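Local structure of bacterial regulatory proteins, TetR family (Nitrosomonas europaea, 3NI7) at residues D56-R61 against D93-Q98; L67-S72 against H85-I90. The protein probably binds DNA as a transcriptional regulator of the TetR family, with a helix-turn-helix motif near its N-terminus. One frame throughout, in Å; residues are numbered along the deposited sequence.

Helices 51-69 and 80-96 meet at two places, contacts 1 and 2, whose centres lie about 14 Å apart. The segments of contact 2 both fall between those of contact 1 in the sequence: 67-72 and 85-90 flank the connection between the helices, whereas 56-61 and 93-98 pair their more distant parts. The helices therefore run antiparallel, as in a helical hairpin. Contact 1 sits about 5 Å from the centre of the chain and is largely apolar; contact 2, about 12 Å from it, is a surface contact. Helix 51-69, the first arm of the hairpin, follows the predicted helix-turn-helix (residues 29-48) and so joins that region to the rest of the fold, as in other TetR-family proteins.

Contact 1 of 2, residues D56-R61 against D93-Q98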
loop_
_atom_site.group_PDB
_atom_site.type_symbol
_atom_site.label_atom_id
_atom_site.label_comp_id
_atom_site.label_asym_id
_atom_site.label_seq_id
_atom_site.Cartn_x
_atom_site.Cartn_y
_atom_site.Cartn_z
ATOM N N ASP A 56 -10.552 10.541 11.440
ATOM C CA ASP A 56 -9.882 11.788 11.108
ATOM C C ASP A 56 -9.116 12.365 12.290
ATOM O O ASP A 56 -7.884 12.544 12.176
ATOM C CB ASP A 56 -10.863 12.834 10.588
ATOM C CG ASP A 56 -10.779 12.982 9.106
ATOM O OD1 ASP A 56 -9.749 12.494 8.566
ATOM O OD2 ASP A 56 -11.709 13.585 8.476
ATOM N N ALA A 57 -9.833 12.638 13.402
ATOM C CA ALA A 57 -9.182 13.230 14.587
ATOM C C ALA A 57 -7.969 12.391 15.098
ATOM O O ALA A 57 -6.947 12.940 15.558
ATOM C CB ALA A 57 -10.132 13.427 15.641
ATOM N N TRP A 58 -8.074 11.073 14.971
ATOM C CA TRP A 58 -7.016 10.196 15.419
ATOM C C TRP A 58 -5.738 10.410 14.573
ATOM O O TRP A 58 -4.609 10.525 15.093
ATOM C CB TRP A 58 -7.466 8.733 15.291
ATOM C CG TRP A 58 -6.538 7.746 15.895
ATOM C CD1 TRP A 58 -5.941 6.720 15.274
ATOM C CD2 TRP A 58 -6.120 7.693 17.257
ATOM N NE1 TRP A 58 -5.174 6.003 16.164
ATOM C CE2 TRP A 58 -5.267 6.602 17.386
ATOM C CE3 TRP A 58 -6.404 8.466 18.384
ATOM C CZ2 TRP A 58 -4.682 6.268 18.566
ATOM C CZ3 TRP A 58 -5.827 8.140 19.561
ATOM C CH2 TRP A 58 -4.968 7.054 19.652
ATOM N N PHE A 59 -5.934 10.423 13.261
ATOM C CA PHE A 59 -4.832 10.621 12.350
ATOM C C PHE A 59 -4.343 12.066 12.384
ATOM O O PHE A 59 -3.187 12.321 12.174
ATOM C CB PHE A 59 -5.224 10.166 10.962
ATOM C CG PHE A 59 -5.259 8.680 10.834
ATOM C CD1 PHE A 59 -6.393 7.960 11.073
ATOM C CD2 PHE A 59 -4.148 7.996 10.494
ATOM C CE1 PHE A 59 -6.408 6.557 10.961
ATOM C CE2 PHE A 59 -4.169 6.607 10.397
ATOM C CZ PHE A 59 -5.321 5.904 10.638
ATOM N N ASP A 60 -5.189 13.017 12.722
ATOM C CA ASP A 60 -4.685 14.370 12.903
ATOM C C ASP A 60 -3.865 14.477 14.150
ATOM O O ASP A 60 -2.960 15.305 14.246
ATOM C CB ASP A 60 -5.810 15.363 12.936
ATOM C CG ASP A 60 -6.198 15.786 11.569
ATOM O OD1 ASP A 60 -5.276 15.754 10.672
ATOM O OD2 ASP A 60 -7.381 16.148 11.366
ATOM N N ARG A 61 -4.182 13.652 15.129
ATOM C CA ARG A 61 -3.424 13.737 16.353
ATOM C C ARG A 61 -1.969 13.338 16.066
ATOM O O ARG A 61 -1.031 14.006 16.522
ATOM C CB ARG A 61 -4.051 12.883 17.457
ATOM C CG ARG A 61 -3.314 13.032 18.745
ATOM C CD ARG A 61 -3.977 12.302 19.813
ATOM N NE ARG A 61 -5.213 12.941 20.134
ATOM C CZ ARG A 61 -5.977 12.588 21.150
ATOM N NH1 ARG A 61 -5.603 11.577 21.931
ATOM N NH2 ARG A 61 -7.148 13.241 21.361
ATOM N N ASP A 93 4.397 6.017 16.370
ATOM C CA ASP A 93 4.340 5.973 17.812
ATOM C C ASP A 93 3.038 6.621 18.327
ATOM O O ASP A 93 2.347 6.091 19.195
ATOM C CB ASP A 93 5.572 6.648 18.412
ATOM C CG ASP A 93 6.827 5.781 18.297
ATOM O OD1 ASP A 93 6.758 4.650 17.741
ATOM O OD2 ASP A 93 7.897 6.241 18.754
ATOM N N ALA A 94 2.709 7.779 17.765
ATOM C CA ALA A 94 1.491 8.426 18.077
ATOM C C ALA A 94 0.330 7.432 17.911
ATOM O O ALA A 94 -0.487 7.191 18.847
ATOM C CB ALA A 94 1.311 9.598 17.192
ATOM N N LEU A 95 0.253 6.840 16.731
ATOM C CA LEU A 95 -0.822 5.873 16.464
ATOM C C LEU A 95 -0.692 4.682 17.364
ATOM O O LEU A 95 -1.678 4.063 17.747
ATOM C CB LEU A 95 -0.771 5.388 15.012
ATOM C CG LEU A 95 -0.975 6.515 13.972
ATOM C CD1 LEU A 95 -0.806 6.075 12.506
ATOM C CD2 LEU A 95 -2.328 7.132 14.169
ATOM N N ALA A 96 0.557 4.362 17.693
ATOM C CA ALA A 96 0.847 3.138 18.488
ATOM C C ALA A 96 0.173 3.134 19.874
ATOM O O ALA A 96 0.100 2.078 20.515
ATOM C CB ALA A 96 2.335 2.935 18.694
ATOM N N VAL A 97 -0.287 4.308 20.338
ATOM C CA VAL A 97 -0.926 4.408 21.648
ATOM C C VAL A 97 -2.018 3.307 21.609
ATOM O O VAL A 97 -2.281 2.602 22.616
ATOM C CB VAL A 97 -1.347 5.857 21.981
ATOM C CG1 VAL A 97 -2.216 5.842 23.144
ATOM C CG2 VAL A 97 -0.167 6.762 22.283
ATOM N N GLN A 98 -2.671 3.173 20.448
ATOM C CA GLN A 98 -3.562 2.027 20.156
ATOM C C GLN A 98 -3.392 1.432 18.748
ATOM O O GLN A 98 -4.184 1.674 17.833
ATOM C CB GLN A 98 -4.972 2.562 20.276
ATOM C CG GLN A 98 -5.394 2.917 21.666
ATOM C CD GLN A 98 -5.494 1.718 22.576
ATOM O OE1 GLN A 98 -5.034 0.594 22.250
ATOM N NE2 GLN A 98 -6.116 1.944 23.734
#
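With its CG anti to the backbone N (chi1 -172°), Trp58 extends its indole across to Leu95, whose own CG stands anti to the carbonyl carbon (chi1 -62°) and turns its two methyl groups toward Trp58 and Phe59. CD2 of Leu95 meets the pyrrole part of the indole, 3.7 Å from NE1 of Trp58, and also nears Phe59, while CD1 of Leu95 comes within 4.0 Å of CE2 of Phe59. The indole and the leucine approach at a slant, but Phe59 and Leu95 meet nearly at right angles. CD1 of Trp58 sits 4.3 Å above one face of the Phe59 ring, so the two aromatics also pack against each other within helix 51-69. The benzo end of the indole reaches Gln98, at the N-cap position of helix 99-108, with CZ2 of Trp58 4.1 Å from CB of Gln98. This is apolar packing between the antiparallel arms of a helical hairpin, and helix 149-164 adds Phe160 and Trp163 against Leu95. No hydrogen bond joins the segments directly. Instead, Thr102 accepts the indole N-H and is itself hydrogen-bonded to the carbonyl O of Gln98. Contact 1 thus relies on apolar burial, and the one polar atom of the buried indole is satisfied by a neighbouring helix.

Contact 2 of 2, residues L67-S72 against H85-I90; sequences LKEAES and HHLIMI
The carboxylate of Glu69 and the imidazole of His86 lie in nearly parallel planes, 16° apart, yet the acid approaches the ring obliquely and makes no hydrogen bond with it. The closest atoms are OE1 of Glu69 and CE1 of His86, at 3.6 Å, and CG of Glu69 is 3.8 Å from ND1 of the same ring. A bend at chi2 (57°) turns the glutamate chain so that its methylene and carboxylate both lie against His86. On the next turn of helix 80-96, CD1 of Ile90 approaches OE2 of Glu69 to 3.8 Å. OE2 of Glu69 also has a long, weak ion pair with Arg65. A smaller apolar touch joins CB of Ala70 to CD2 of Leu87 at 4.1 Å. Glu69 also begins a type I beta turn that runs to Ser72, and the carbonyl O of Glu69 receives two donors, Ser72 N and Ser72 OG, the hydroxyl binding a lone pair in the carbonyl plane at 2.9 Å. Contact 2 joins the end region of helix 51-69 to helix 80-96, while helix 115-135 packs alongside through Trp131 on Ala70 and through Val132 and Ala135 on Leu87.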
loop_
_atom_site.group_PDB
_atom_site.type_symbol
_atom_site.label_atom_id
_atom_site.label_comp_id
_atom_site.label_asym_id
_atom_site.label_seq_id
_atom_site.Cartn_x
_atom_site.Cartn_y
_atom_site.Cartn_z
ATOM N N LEU A 67 4.257 17.270 13.635
ATOM C CA LEU A 67 4.494 18.698 13.412
ATOM C C LEU A 67 5.324 19.314 14.527
ATOM O O LEU A 67 6.200 20.120 14.249
ATOM C CB LEU A 67 3.169 19.444 13.297
ATOM C CG LEU A 67 3.230 20.966 13.124
ATOM C CD1 LEU A 67 3.992 21.279 11.864
ATOM C CD2 LEU A 67 1.846 21.629 13.102
ATOM N N LYS A 68 5.021 18.954 15.782
ATOM C CA LYS A 68 5.739 19.489 16.957
ATOM C C LYS A 68 7.195 19.088 16.846
ATOM O O LYS A 68 8.111 19.885 17.065
ATOM C CB LYS A 68 5.153 18.971 18.272
ATOM N N GLU A 69 7.404 17.854 16.445
ATOM C CA GLU A 69 8.756 17.395 16.184
ATOM C C GLU A 69 9.422 18.238 15.110
ATOM O O GLU A 69 10.549 18.712 15.301
ATOM C CB GLU A 69 8.770 15.916 15.761
ATOM C CG GLU A 69 10.136 15.233 15.933
ATOM C CD GLU A 69 10.654 15.300 17.365
ATOM O OE1 GLU A 69 11.907 15.456 17.557
ATOM O OE2 GLU A 69 9.777 15.208 18.285
ATOM N N ALA A 70 8.725 18.442 13.991
ATOM C CA ALA A 70 9.315 19.090 12.818
ATOM C C ALA A 70 9.807 20.506 13.042
ATOM O O ALA A 70 10.430 21.076 12.161
ATOM C CB ALA A 70 8.345 19.071 11.672
ATOM N N GLU A 71 9.530 21.073 14.207
ATOM C CA GLU A 71 9.957 22.444 14.528
ATOM C C GLU A 71 10.777 22.534 15.820
ATOM O O GLU A 71 11.105 23.640 16.279
ATOM C CB GLU A 71 8.742 23.375 14.625
ATOM C CG GLU A 71 7.642 22.842 15.530
ATOM C CD GLU A 71 6.478 23.817 15.744
ATOM O OE1 GLU A 71 5.438 23.369 16.303
ATOM O OE2 GLU A 71 6.574 25.024 15.370
ATOM N N SER A 72 11.100 21.385 16.414
ATOM C CA SER A 72 11.991 21.360 17.576
ATOM C C SER A 72 13.418 21.671 17.104
ATOM O O SER A 72 13.814 21.291 15.996
ATOM C CB SER A 72 11.941 20.009 18.310
ATOM O OG SER A 72 12.446 18.951 17.502
ATOM N N HIS A 85 12.954 9.426 8.610
ATOM C CA HIS A 85 12.742 8.262 9.499
ATOM C C HIS A 85 12.204 8.707 10.856
ATOM O O HIS A 85 11.381 8.037 11.478
ATOM C CB HIS A 85 14.043 7.511 9.674
ATOM C CG HIS A 85 13.949 6.299 10.552
ATOM N ND1 HIS A 85 14.287 6.325 11.886
ATOM C CD2 HIS A 85 13.638 5.007 10.265
ATOM C CE1 HIS A 85 14.147 5.109 12.389
ATOM N NE2 HIS A 85 13.769 4.289 11.425
ATOM N N HIS A 86 12.669 9.845 11.323
ATOM C CA HIS A 86 12.268 10.290 12.615
ATOM C C HIS A 86 10.786 10.700 12.614
ATOM O O HIS A 86 10.009 10.318 13.507
ATOM C CB HIS A 86 13.155 11.428 13.059
ATOM C CG HIS A 86 13.076 11.674 14.523
ATOM N ND1 HIS A 86 11.875 11.924 15.172
ATOM C CD2 HIS A 86 14.035 11.657 15.485
ATOM C CE1 HIS A 86 12.102 12.068 16.469
ATOM N NE2 HIS A 86 13.401 11.914 16.685
ATOM N N LEU A 87 10.369 11.477 11.622
ATOM C CA LEU A 87 8.983 11.910 11.555
ATOM C C LEU A 87 8.054 10.730 11.385
ATOM O O LEU A 87 6.989 10.715 11.963
ATOM C CB LEU A 87 8.762 12.864 10.388
ATOM C CG LEU A 87 9.607 14.139 10.405
ATOM C CD1 LEU A 87 9.522 14.845 9.050
ATOM C CD2 LEU A 87 9.158 15.012 11.589
ATOM N N ILE A 88 8.413 9.752 10.568
ATOM C CA ILE A 88 7.463 8.684 10.311
ATOM C C ILE A 88 7.290 7.925 11.599
ATOM O O ILE A 88 6.160 7.580 12.021
ATOM C CB ILE A 88 7.861 7.751 9.166
ATOM C CG1 ILE A 88 7.798 8.508 7.819
ATOM C CG2 ILE A 88 6.877 6.598 9.094
ATOM C CD1 ILE A 88 8.449 7.712 6.623
HETATM N N MSE A 89 8.395 7.753 12.287
HETATM C CA MSE A 89 8.330 7.039 13.548
HETATM C C MSE A 89 7.457 7.760 14.571
HETATM O O MSE A 89 6.603 7.128 15.150
HETATM C CB MSE A 89 9.746 6.711 14.092
HETATM C CG MSE A 89 10.456 5.552 13.359
HETATM SE SE MSE A 89 9.301 4.022 12.834
HETATM C CE MSE A 89 8.450 3.543 14.568
ATOM N N ILE A 90 7.614 9.075 14.742
ATOM C CA ILE A 90 6.719 9.845 15.632
ATOM C C ILE A 90 5.273 9.591 15.250
ATOM O O ILE A 90 4.409 9.349 16.064
ATOM C CB ILE A 90 6.938 11.353 15.534
ATOM C CG1 ILE A 90 8.275 11.762 16.120
ATOM C CG2 ILE A 90 5.913 12.040 16.342
ATOM C CD1 ILE A 90 8.279 11.772 17.625
#